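Local coordinates for CD1-2 antigen (Gallus gallus, PDB 3DBX), which probably binds lipid chains in a hydrophobic groove and presents them to T cells, as CD1 relatives of the MHC class I family do, at residues Q11-F16 with N172-L177; D37-V42 with I52-V57; Q100-C105 with W114-I119; D125-E130 with V147-L152. All coordinates share one frame; numbering follows the deposited sequence. Where two conformers were deposited one is given.

Contact 1: Q11-F16 with N172-L177; sequences QFFQLF and NYILML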
# COMPACT_ATOMS: atom_id res chain seq x y z
N GLN A 11 -3.84 2.74 -16.24
CA GLN A 11 -5.10 2.09 -16.60
C GLN A 11 -5.32 0.78 -15.83
O GLN A 11 -5.82 -0.22 -16.37
CB GLN A 11 -5.16 1.88 -18.12
CG GLN A 11 -5.16 3.21 -18.86
CD GLN A 11 -5.04 3.07 -20.35
OE1 GLN A 11 -4.03 2.58 -20.86
NE2 GLN A 11 -6.06 3.53 -21.06
N PHE A 12 -4.93 0.81 -14.55
CA PHE A 12 -5.09 -0.31 -13.63
C PHE A 12 -5.97 0.14 -12.48
O PHE A 12 -5.55 0.92 -11.60
CB PHE A 12 -3.71 -0.80 -13.13
CG PHE A 12 -3.75 -2.11 -12.32
CD1 PHE A 12 -4.83 -2.98 -12.37
CD2 PHE A 12 -2.65 -2.48 -11.54
CE1 PHE A 12 -4.83 -4.19 -11.64
CE2 PHE A 12 -2.64 -3.68 -10.83
CZ PHE A 12 -3.74 -4.53 -10.88
N PHE A 13 -7.20 -0.35 -12.51
CA PHE A 13 -8.21 -0.06 -11.50
C PHE A 13 -8.31 -1.21 -10.49
O PHE A 13 -8.45 -2.35 -10.88
CB PHE A 13 -9.56 0.12 -12.18
CG PHE A 13 -10.65 0.54 -11.26
CD1 PHE A 13 -10.63 1.81 -10.66
CD2 PHE A 13 -11.70 -0.31 -10.98
CE1 PHE A 13 -11.64 2.21 -9.79
CE2 PHE A 13 -12.72 0.08 -10.11
CZ PHE A 13 -12.69 1.35 -9.53
N GLN A 14 -8.21 -0.88 -9.20
CA GLN A 14 -8.25 -1.87 -8.13
C GLN A 14 -9.19 -1.45 -7.01
O GLN A 14 -9.32 -0.27 -6.71
CB GLN A 14 -6.86 -2.07 -7.53
CG GLN A 14 -5.86 -2.71 -8.47
CD GLN A 14 -4.55 -3.02 -7.75
OE1 GLN A 14 -4.38 -4.10 -7.20
NE2 GLN A 14 -3.64 -2.06 -7.74
N LEU A 15 -9.79 -2.46 -6.37
CA LEU A 15 -10.68 -2.29 -5.25
C LEU A 15 -10.19 -3.21 -4.13
O LEU A 15 -9.90 -4.39 -4.34
CB LEU A 15 -12.10 -2.70 -5.65
CG LEU A 15 -12.90 -1.91 -6.67
CD1 LEU A 15 -14.15 -2.70 -7.12
CD2 LEU A 15 -13.32 -0.57 -6.10
N PHE A 16 -10.11 -2.66 -2.93
CA PHE A 16 -9.69 -3.38 -1.73
C PHE A 16 -10.78 -3.20 -0.65
O PHE A 16 -11.03 -2.09 -0.25
CB PHE A 16 -8.40 -2.72 -1.20
CG PHE A 16 -7.24 -2.82 -2.14
CD1 PHE A 16 -6.33 -3.85 -2.01
CD2 PHE A 16 -7.05 -1.89 -3.15
CE1 PHE A 16 -5.24 -3.96 -2.89
CE2 PHE A 16 -5.98 -1.99 -4.04
CZ PHE A 16 -5.07 -3.01 -3.91
N ASN A 172 -14.85 1.25 -19.44
CA ASN A 172 -15.36 2.61 -19.70
C ASN A 172 -14.99 3.64 -18.62
O ASN A 172 -14.64 4.77 -18.93
CB ASN A 172 -16.88 2.60 -19.91
CG ASN A 172 -17.28 2.17 -21.32
OD1 ASN A 172 -16.83 1.13 -21.82
ND2 ASN A 172 -18.14 2.96 -21.97
N TYR A 173 -15.05 3.21 -17.35
CA TYR A 173 -14.72 4.04 -16.20
C TYR A 173 -13.24 4.47 -16.17
O TYR A 173 -12.93 5.65 -16.00
CB TYR A 173 -15.09 3.28 -14.92
CG TYR A 173 -15.05 4.06 -13.62
CD1 TYR A 173 -15.55 5.36 -13.52
CD2 TYR A 173 -14.56 3.46 -12.47
CE1 TYR A 173 -15.52 6.06 -12.28
CE2 TYR A 173 -14.53 4.13 -11.26
CZ TYR A 173 -15.01 5.42 -11.17
OH TYR A 173 -14.95 6.05 -9.93
N ILE A 174 -12.34 3.51 -16.37
CA ILE A 174 -10.89 3.76 -16.45
C ILE A 174 -10.59 4.83 -17.52
O ILE A 174 -9.84 5.79 -17.28
CB ILE A 174 -10.12 2.46 -16.79
CG1 ILE A 174 -10.17 1.47 -15.62
CG2 ILE A 174 -8.67 2.76 -17.13
CD1 ILE A 174 -9.72 0.04 -15.98
N LEU A 175 -11.21 4.64 -18.69
CA LEU A 175 -11.03 5.50 -19.85
C LEU A 175 -11.43 6.94 -19.56
O LEU A 175 -10.68 7.87 -19.89
CB LEU A 175 -11.84 4.94 -21.01
CG LEU A 175 -11.07 4.24 -22.12
CD1 LEU A 175 -10.20 3.12 -21.57
CD2 LEU A 175 -12.03 3.71 -23.18
N MET A 176 -12.60 7.11 -18.96
CA MET A 176 -13.08 8.43 -18.57
C MET A 176 -12.20 9.06 -17.47
O MET A 176 -11.91 10.26 -17.51
CB MET A 176 -14.57 8.38 -18.20
CG MET A 176 -15.46 7.94 -19.39
SD MET A 176 -17.27 7.95 -19.19
CE MET A 176 -17.70 9.59 -19.80
N LEU A 177 -11.73 8.24 -16.52
CA LEU A 177 -10.91 8.73 -15.42
C LEU A 177 -9.53 9.14 -15.92
O LEU A 177 -8.95 10.13 -15.47
CB LEU A 177 -10.75 7.68 -14.32
CG LEU A 177 -11.93 7.29 -13.41
CD1 LEU A 177 -11.51 6.14 -12.52
CD2 LEU A 177 -12.45 8.47 -12.59
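Y173 and I174 of the 156-180 helix rest on Q11 and F13, where strand 12-21 begins, joining the helix to the floor of the MHC class I-like platform, an antiparallel sheet roofed by helices. Y173 comes first. Its CG lies anti to the backbone N (chi1 -169°), and the ring reaches down so that one edge is presented to a face of F13. This is an offset edge-to-face pair, with centroids 5.5 Å apart and planes at 81°. The edge carbon CE2 of Y173 stands 3.8 Å from CZ of F13, and CD2 of Y173 lies over the same face, displaced toward its rim. F170, outside the segment, meets F13 in a second edge-to-face pair.

I174 divides its two branches between the two strand residues. CG1 packs 3.7 Å from CB of F13, and CD1, continuing the same branch, lies 3.8 Å from that CB. CG2 turns instead to Q11, 3.7 Å from its CA, and the two side chains run at about a right angle. The contact is thus apolar at its centre, and I174 also touches C105 and L107 of the adjacent strand 97-107. L175 points its CB away from the strand, on the surface side of the helix, but the isobutyl group turns back toward the extended glutamine: its CD1 lies 4.2 Å from NE2 of Q11. Last in order, L177 puts its CD1 over the centre of a face of the Y173 ring.

Contact 2: D37-V42 with I52-V57; sequences DVPIMV and ICRPWV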
# COMPACT_ATOMS: atom_id res chain seq x y z
N ASP A 37 -1.68 4.43 -8.30
CA ASP A 37 -1.60 4.55 -6.82
C ASP A 37 -2.43 5.71 -6.29
O ASP A 37 -2.27 6.13 -5.15
CB ASP A 37 -0.13 4.71 -6.34
CG ASP A 37 0.63 5.80 -7.07
OD1 ASP A 37 0.06 6.45 -7.97
OD2 ASP A 37 1.81 6.01 -6.72
N VAL A 38 -3.34 6.22 -7.11
CA VAL A 38 -4.13 7.38 -6.73
C VAL A 38 -5.45 6.84 -6.20
O VAL A 38 -6.16 6.16 -6.96
CB VAL A 38 -4.46 8.24 -7.97
CG1 VAL A 38 -5.36 9.43 -7.58
CG2 VAL A 38 -3.15 8.71 -8.65
N PRO A 39 -5.76 7.11 -4.92
CA PRO A 39 -7.06 6.80 -4.31
C PRO A 39 -8.15 7.61 -5.00
O PRO A 39 -8.04 8.84 -5.09
CB PRO A 39 -6.87 7.28 -2.88
CG PRO A 39 -5.36 7.21 -2.66
CD PRO A 39 -4.85 7.74 -3.94
N ILE A 40 -9.16 6.94 -5.54
CA ILE A 40 -10.25 7.57 -6.31
C ILE A 40 -11.47 7.74 -5.40
O ILE A 40 -12.15 8.78 -5.43
CB ILE A 40 -10.61 6.71 -7.59
CG1 ILE A 40 -9.49 6.78 -8.60
CG2 ILE A 40 -11.85 7.19 -8.26
CD1 ILE A 40 -8.87 8.14 -8.72
N MET A 41 -11.73 6.70 -4.61
CA MET A 41 -12.90 6.61 -3.74
C MET A 41 -12.48 5.89 -2.48
O MET A 41 -11.65 4.97 -2.53
CB MET A 41 -14.02 5.81 -4.42
CG MET A 41 -14.78 6.59 -5.45
SD MET A 41 -16.18 5.73 -6.20
CE MET A 41 -15.36 4.34 -6.99
N VAL A 42 -13.03 6.30 -1.35
CA VAL A 42 -12.77 5.59 -0.11
C VAL A 42 -14.11 5.37 0.58
O VAL A 42 -14.95 6.27 0.63
CB VAL A 42 -11.72 6.34 0.76
CG1 VAL A 42 -11.84 6.05 2.24
CG2 VAL A 42 -10.31 5.98 0.28
N ILE A 52 -15.60 10.47 -2.56
CA ILE A 52 -14.73 10.76 -3.70
C ILE A 52 -13.53 11.64 -3.29
O ILE A 52 -13.71 12.71 -2.69
CB ILE A 52 -15.54 11.40 -4.83
CG1 ILE A 52 -16.25 10.30 -5.61
CG2 ILE A 52 -14.63 12.15 -5.76
CD1 ILE A 52 -17.72 10.53 -5.74
N CYS A 53 -12.32 11.19 -3.64
CA CYS A 53 -11.08 11.73 -3.09
C CYS A 53 -10.45 12.85 -3.90
O CYS A 53 -9.58 13.56 -3.39
CB CYS A 53 -10.03 10.63 -2.95
SG CYS A 53 -10.51 9.18 -1.99
N ARG A 54 -10.86 12.98 -5.15
CA ARG A 54 -10.23 13.96 -6.05
C ARG A 54 -11.28 14.84 -6.70
O ARG A 54 -12.34 14.33 -7.03
CB ARG A 54 -9.38 13.25 -7.13
CG ARG A 54 -8.26 12.40 -6.56
CD ARG A 54 -7.14 13.28 -6.07
NE ARG A 54 -6.04 12.48 -5.54
CZ ARG A 54 -5.46 12.69 -4.37
NH1 ARG A 54 -5.85 13.71 -3.60
NH2 ARG A 54 -4.47 11.89 -3.96
N PRO A 55 -10.97 16.15 -6.89
CA PRO A 55 -11.93 17.08 -7.49
C PRO A 55 -12.28 16.77 -8.95
O PRO A 55 -13.36 17.16 -9.41
CB PRO A 55 -11.23 18.45 -7.36
CG PRO A 55 -10.17 18.26 -6.32
CD PRO A 55 -9.71 16.84 -6.53
N TRP A 56 -11.39 16.07 -9.66
CA TRP A 56 -11.63 15.60 -11.04
C TRP A 56 -12.44 14.28 -11.15
O TRP A 56 -12.81 13.87 -12.24
CB TRP A 56 -10.30 15.48 -11.83
CG TRP A 56 -9.28 14.51 -11.23
CD1 TRP A 56 -8.24 14.82 -10.40
CD2 TRP A 56 -9.23 13.08 -11.40
NE1 TRP A 56 -7.55 13.68 -10.04
CE2 TRP A 56 -8.14 12.61 -10.64
CE3 TRP A 56 -9.99 12.17 -12.13
CZ2 TRP A 56 -7.80 11.26 -10.58
CZ3 TRP A 56 -9.67 10.84 -12.06
CH2 TRP A 56 -8.58 10.39 -11.30
N VAL A 57 -12.69 13.61 -10.01
CA VAL A 57 -13.38 12.30 -9.98
C VAL A 57 -14.95 12.32 -10.00
O VAL A 57 -15.58 11.36 -10.48
CB VAL A 57 -12.88 11.44 -8.77
CG1 VAL A 57 -13.82 10.27 -8.47
CG2 VAL A 57 -11.47 10.91 -9.00
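I40 meets W56 and V57 beside a short antiparallel bridge at one margin of the MHC class I-like sheet, where strand 38-43 pairs with 50-52 and I40 and M41 form a classic beta bulge opposite A33. The isoleucine runs at about a right angle to the tryptophan, bringing CD1 to 3.4 Å from CH2 of W56 in an oblique approach. Its other branch, CG2, packs 3.7 Å from CG1 of V57. W56 takes the crowded position between its backbone N and carbonyl carbon (chi1 60°), and CB of R54 and CG2 of V57 lie over the indole.

V38 CG1 lies at the edge of two flat groups, the guanidinium of R54 (NE 3.7 Å away) and, more loosely, the indole of W56. Around this cluster, W56 also packs on L177 of helix 156-180. M41 and I52, the non-hydrogen-bonded pair, lie side by side and point the same way, CG of M41 being 4.0 Å from CG1 of I52. The thiol of C53 turns to V42, its SG 3.9 Å from CG2. A single backbone hydrogen bond ties the segments: C53 N donates to I40 O at 3.0 Å, nearly straight at 171° but from above the carbonyl plane.

Contact 3: Q100-C105 with W114-I119; sequences QIHTGC and WSFVNI. With PLM (palmitic acid), chain F.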
# COMPACT_ATOMS: atom_id res chain seq x y z
N GLN A 100 -11.76 -10.25 3.36
CA GLN A 100 -11.13 -9.25 2.49
C GLN A 100 -11.40 -9.57 1.02
O GLN A 100 -11.50 -10.75 0.63
CB GLN A 100 -9.62 -9.16 2.75
CG GLN A 100 -9.25 -8.56 4.13
CD GLN A 100 -7.86 -8.90 4.58
OE1 GLN A 100 -7.65 -9.91 5.20
NE2 GLN A 100 -6.90 -8.02 4.29
N ILE A 101 -11.54 -8.52 0.20
CA ILE A 101 -11.88 -8.67 -1.22
C ILE A 101 -10.97 -7.79 -2.07
O ILE A 101 -10.94 -6.58 -1.89
CB ILE A 101 -13.38 -8.30 -1.54
CG1 ILE A 101 -14.35 -9.19 -0.76
CG2 ILE A 101 -13.68 -8.42 -3.04
CD1 ILE A 101 -14.87 -8.58 0.53
N HIS A 102 -10.22 -8.40 -2.98
CA HIS A 102 -9.32 -7.66 -3.85
C HIS A 102 -9.75 -7.92 -5.28
O HIS A 102 -9.76 -9.06 -5.72
CB HIS A 102 -7.87 -8.08 -3.60
CG HIS A 102 -6.88 -7.35 -4.45
ND1 HIS A 102 -5.63 -7.86 -4.72
CD2 HIS A 102 -6.94 -6.15 -5.08
CE1 HIS A 102 -4.96 -7.01 -5.49
NE2 HIS A 102 -5.74 -5.97 -5.74
N THR A 103 -10.11 -6.84 -5.97
CA THR A 103 -10.54 -6.88 -7.35
C THR A 103 -9.62 -5.97 -8.19
O THR A 103 -9.12 -4.96 -7.69
CB THR A 103 -11.99 -6.36 -7.44
OG1 THR A 103 -12.84 -7.14 -6.59
CG2 THR A 103 -12.51 -6.43 -8.84
N GLY A 104 -9.44 -6.30 -9.47
CA GLY A 104 -8.68 -5.46 -10.39
C GLY A 104 -9.11 -5.56 -11.83
O GLY A 104 -9.66 -6.58 -12.25
N CYS A 105 -8.84 -4.50 -12.59
CA CYS A 105 -9.06 -4.42 -14.03
C CYS A 105 -7.91 -3.60 -14.63
O CYS A 105 -7.76 -2.41 -14.30
CB CYS A 105 -10.41 -3.75 -14.34
SG CYS A 105 -10.89 -3.68 -16.09
N TRP A 114 -6.73 -7.66 -18.17
CA TRP A 114 -6.57 -8.57 -17.05
C TRP A 114 -7.57 -8.18 -15.96
O TRP A 114 -7.56 -7.04 -15.50
CB TRP A 114 -5.13 -8.56 -16.51
CG TRP A 114 -4.87 -9.56 -15.38
CD1 TRP A 114 -5.30 -10.86 -15.31
CD2 TRP A 114 -4.09 -9.33 -14.19
NE1 TRP A 114 -4.86 -11.44 -14.14
CE2 TRP A 114 -4.11 -10.53 -13.44
CE3 TRP A 114 -3.38 -8.23 -13.68
CZ2 TRP A 114 -3.45 -10.67 -12.21
CZ3 TRP A 114 -2.72 -8.36 -12.46
CH2 TRP A 114 -2.76 -9.57 -11.74
N SER A 115 -8.43 -9.12 -15.57
CA SER A 115 -9.44 -8.89 -14.54
C SER A 115 -9.40 -10.02 -13.52
O SER A 115 -9.17 -11.16 -13.88
CB SER A 115 -10.83 -8.79 -15.16
OG SER A 115 -11.01 -7.56 -15.87
N PHE A 116 -9.63 -9.70 -12.25
CA PHE A 116 -9.61 -10.71 -11.19
C PHE A 116 -10.50 -10.35 -10.00
O PHE A 116 -10.75 -9.16 -9.75
CB PHE A 116 -8.18 -11.00 -10.72
CG PHE A 116 -7.48 -9.82 -10.08
CD1 PHE A 116 -6.64 -9.00 -10.84
CD2 PHE A 116 -7.65 -9.53 -8.72
CE1 PHE A 116 -5.99 -7.92 -10.25
CE2 PHE A 116 -7.02 -8.46 -8.14
CZ PHE A 116 -6.19 -7.65 -8.92
N VAL A 117 -10.99 -11.37 -9.31
CA VAL A 117 -11.64 -11.20 -8.01
C VAL A 117 -11.11 -12.24 -7.03
O VAL A 117 -11.26 -13.45 -7.26
CB VAL A 117 -13.17 -11.35 -8.04
CG1 VAL A 117 -13.73 -11.06 -6.64
CG2 VAL A 117 -13.79 -10.42 -9.06
N ASN A 118 -10.51 -11.75 -5.95
CA ASN A 118 -9.99 -12.61 -4.88
C ASN A 118 -10.64 -12.35 -3.53
O ASN A 118 -10.72 -11.21 -3.09
CB ASN A 118 -8.48 -12.39 -4.75
CG ASN A 118 -7.72 -12.82 -5.98
OD1 ASN A 118 -8.15 -13.68 -6.72
ND2 ASN A 118 -6.58 -12.21 -6.20
N ILE A 119 -11.07 -13.41 -2.85
CA ILE A 119 -11.58 -13.31 -1.47
C ILE A 119 -10.65 -14.02 -0.48
O ILE A 119 -10.24 -15.14 -0.72
CB ILE A 119 -13.04 -13.87 -1.34
CG1 ILE A 119 -13.97 -13.21 -2.37
CG2 ILE A 119 -13.57 -13.64 0.05
CD1 ILE A 119 -15.42 -13.72 -2.39
C1 PLM F . -27.16 -13.20 0.16
O1 PLM F . -27.17 -12.23 0.97
O2 PLM F . -27.33 -14.35 0.62
C2 PLM F . -26.95 -12.99 -1.33
C3 PLM F . -26.21 -11.68 -1.60
C4 PLM F . -25.81 -11.54 -3.07
C5 PLM F . -24.41 -12.08 -3.35
C6 PLM F . -23.29 -11.08 -3.07
C7 PLM F . -22.03 -11.75 -2.55
C8 PLM F . -20.94 -11.82 -3.61
C9 PLM F . -19.56 -11.62 -2.99
CA PLM F . -18.52 -11.60 -4.10
CB PLM F . -17.41 -10.59 -3.85
CC PLM F . -17.67 -9.25 -4.55
CD PLM F . -16.96 -9.16 -5.89
CE PLM F . -17.61 -8.06 -6.71
CF PLM F . -16.58 -7.11 -7.30
CG PLM F . -17.13 -5.70 -7.39
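H102 and N118 exchange two backbone hydrogen bonds, the tightest links of this antiparallel hairpin: N118 N donates to H102 O at 2.8 Å, and H102 N to N118 O at 2.9 Å, the latter nearly straight (169°) and in the carbonyl plane. The next hydrogen-bonded pair is longer and more tilted, with G104 N to F116 O at 3.2 Å and F116 N to G104 O at 3.1 Å. Between them, CA-H...O contacts such as T103 CA to F116 O fill the non-hydrogen-bonded positions.

On the face carrying H102 and F116, the phenyl ring folds back across the neighbouring strand, its CG set between the backbone N and the carbonyl carbon (chi1 63°). It lies over G104, whose CA makes a CH-pi contact 3.9 Å from the ring centroid, and the absence of a side chain there leaves the place to the ring. The far edge of F116 stands over the imidazole of H102, CE2 near the ring centre, in an edge-to-face pair with planes at 78°. Q14 OE1 takes a hydrogen bond from NE2 of H102, which would restrain the imidazole's rotation.

The other face is largely apolar and meets the lipid. T103 and V117 lie side by side, OG1 of T103 3.8 Å from CF of the palmitic acid and CG1 of V117 3.8 Å from its CD, with CD1 of I119 further along. Above it F166 of helix 156-180 packs on T103, S115 and V117, and W136 of strand 135-138 flanks V117 and I119; strand 12-21 pairs along 100-105 and strand 124-130 along 114-119.

Contact 4: D125-E130 with V147-L152; sequences DLVTYE and VMSNTL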
# COMPACT_ATOMS: atom_id res chain seq x y z
N ASP A 125 -5.75 -16.64 1.49
CA ASP A 125 -6.70 -16.85 0.39
C ASP A 125 -7.82 -17.77 0.81
O ASP A 125 -7.62 -18.68 1.62
CB ASP A 125 -6.01 -17.43 -0.85
CG ASP A 125 -4.78 -16.65 -1.27
OD1 ASP A 125 -4.59 -15.50 -0.80
OD2 ASP A 125 -3.98 -17.21 -2.06
N LEU A 126 -9.01 -17.53 0.25
CA LEU A 126 -10.20 -18.33 0.56
C LEU A 126 -10.88 -18.88 -0.71
O LEU A 126 -11.05 -20.09 -0.81
CB LEU A 126 -11.20 -17.57 1.44
CG LEU A 126 -12.51 -18.28 1.81
CD1 LEU A 126 -12.25 -19.50 2.66
CD2 LEU A 126 -13.49 -17.33 2.51
N VAL A 127 -11.29 -18.00 -1.63
CA VAL A 127 -11.81 -18.40 -2.97
C VAL A 127 -11.41 -17.41 -4.07
O VAL A 127 -11.20 -16.22 -3.81
CB VAL A 127 -13.38 -18.60 -3.00
CG1 VAL A 127 -13.80 -19.79 -2.15
CG2 VAL A 127 -14.13 -17.34 -2.57
N THR A 128 -11.28 -17.89 -5.31
CA THR A 128 -11.00 -16.98 -6.43
C THR A 128 -12.00 -17.11 -7.59
O THR A 128 -12.56 -18.18 -7.79
CB THR A 128 -9.53 -17.08 -6.93
OG1 THR A 128 -9.25 -15.98 -7.81
CG2 THR A 128 -9.27 -18.38 -7.66
N TYR A 129 -12.22 -16.03 -8.33
CA TYR A 129 -13.14 -16.07 -9.46
C TYR A 129 -12.44 -16.22 -10.81
O TYR A 129 -11.67 -15.35 -11.23
CB TYR A 129 -14.11 -14.88 -9.45
CG TYR A 129 -15.07 -14.84 -10.63
CD1 TYR A 129 -16.04 -15.83 -10.80
CD2 TYR A 129 -14.98 -13.83 -11.60
CE1 TYR A 129 -16.92 -15.81 -11.88
CE2 TYR A 129 -15.87 -13.81 -12.70
CZ TYR A 129 -16.83 -14.80 -12.83
OH TYR A 129 -17.71 -14.80 -13.89
N GLU A 130 -12.73 -17.33 -11.48
CA GLU A 130 -12.18 -17.65 -12.80
C GLU A 130 -13.13 -17.16 -13.90
O GLU A 130 -14.16 -17.79 -14.17
CB GLU A 130 -11.97 -19.16 -12.89
CG GLU A 130 -10.90 -19.62 -13.86
CD GLU A 130 -10.33 -20.98 -13.46
OE1 GLU A 130 -10.69 -22.00 -14.11
OE2 GLU A 130 -9.55 -21.02 -12.49
N VAL A 147 -18.17 -24.13 0.73
CA VAL A 147 -19.51 -23.55 0.80
C VAL A 147 -19.59 -22.23 -0.00
O VAL A 147 -20.49 -22.07 -0.83
CB VAL A 147 -19.95 -23.32 2.28
CG1 VAL A 147 -21.19 -22.44 2.36
CG2 VAL A 147 -20.20 -24.65 2.99
N MET A 148 -18.65 -21.32 0.23
CA MET A 148 -18.63 -20.04 -0.45
C MET A 148 -18.44 -20.17 -1.96
O MET A 148 -19.09 -19.39 -2.75
CB MET A 148 -17.52 -19.14 0.12
CG MET A 148 -17.47 -17.77 -0.52
SD MET A 148 -16.49 -16.62 0.45
CE MET A 148 -17.52 -16.52 1.93
N SER A 149 -17.53 -21.15 -2.35
CA SER A 149 -17.22 -21.39 -3.76
C SER A 149 -18.42 -21.98 -4.52
O SER A 149 -18.64 -21.64 -5.68
CB SER A 149 -16.01 -22.33 -3.88
OG SER A 149 -15.58 -22.45 -5.23
N ASN A 150 -19.18 -22.84 -3.84
CA ASN A 150 -20.33 -23.54 -4.45
C ASN A 150 -21.56 -22.64 -4.63
O ASN A 150 -22.27 -22.69 -5.74
CB ASN A 150 -20.70 -24.79 -3.64
CG ASN A 150 -19.77 -25.96 -3.92
OD1 ASN A 150 -18.97 -25.92 -4.99
ND2 ASN A 150 -19.86 -27.03 -2.93
N THR A 151 -21.81 -21.84 -3.50
CA THR A 151 -22.90 -20.87 -3.51
C THR A 151 -22.68 -19.82 -4.60
O THR A 151 -23.61 -19.45 -5.32
CB THR A 151 -23.04 -20.16 -2.13
OG1 THR A 151 -23.06 -21.15 -1.08
CG2 THR A 151 -24.32 -19.35 -2.05
N LEU A 152 -21.45 -19.33 -4.72
CA LEU A 152 -21.13 -18.30 -5.71
C LEU A 152 -21.24 -18.80 -7.16
O LEU A 152 -21.81 -18.09 -8.01
CB LEU A 152 -19.77 -17.66 -5.42
CG LEU A 152 -19.72 -16.69 -4.23
CD1 LEU A 152 -18.28 -16.37 -3.85
CD2 LEU A 152 -20.50 -15.41 -4.53
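Toward the far end of the MHC class I-like platform, helix 143-154 packs on strand 124-130, and L126 and V127, a classic beta bulge facing I119, supply the strand's side of the contact. The local axes approach to 8.5 Å and run nearly parallel, 20° apart. The bulge is consistent with two successive residues both reaching the helix. L126 starts out beside the helix, and with CG anti to the backbone N (chi1 178°) it sends CD2 to 3.7 Å from SD of M148, the two side chains meeting at about a right angle.

V127 points toward the helix and forks over it. CG2 rests against the thioether arm of M148, 3.9 Å from both SD and CG, while CG1 takes the adjoining residue, 3.8 Å from CB of S149. A looser touch, 4.4 Å, joins CG2 of V127 to CD1 of L152 one turn on. M148 leaves the helix extended and then bends at its last torsion (chi3 -65°), so that the sulfur lies against both strand residues. M84 and M87 of helix 77-89 also touch it, and W136 packs on V127 and L152.

Strand and helix are therefore held to each other here by dispersion between buried methyl groups, a thioether and a serine CB, without directional bonds across the interface, consistent with an apolar lining at this end, where L152 touches the palmitic acid.

All four contacts belong to one platform, their segments reaching the same eight-stranded sheet. Contacts 1 and 2 meet chiefly through Y173, whose OH lies 3.4 Å from CE of M41, and contact 1 joins contact 3 along neighbouring strands, where F13 O and C105 N are 2.8 Å apart. Contact 3 passes into contact 4 through the next strand: I119 O is 2.9 Å from L126 N, and CD1 of I119 is 4.2 Å from CD1 of L152. The palmitic acid touches contacts 3 and 4, whose centres are 12 Å apart, whereas F13 of contact 1 stays about 8 Å from it. Contacts 2 and 4, with centres 30 Å apart, mark opposite ends of the series.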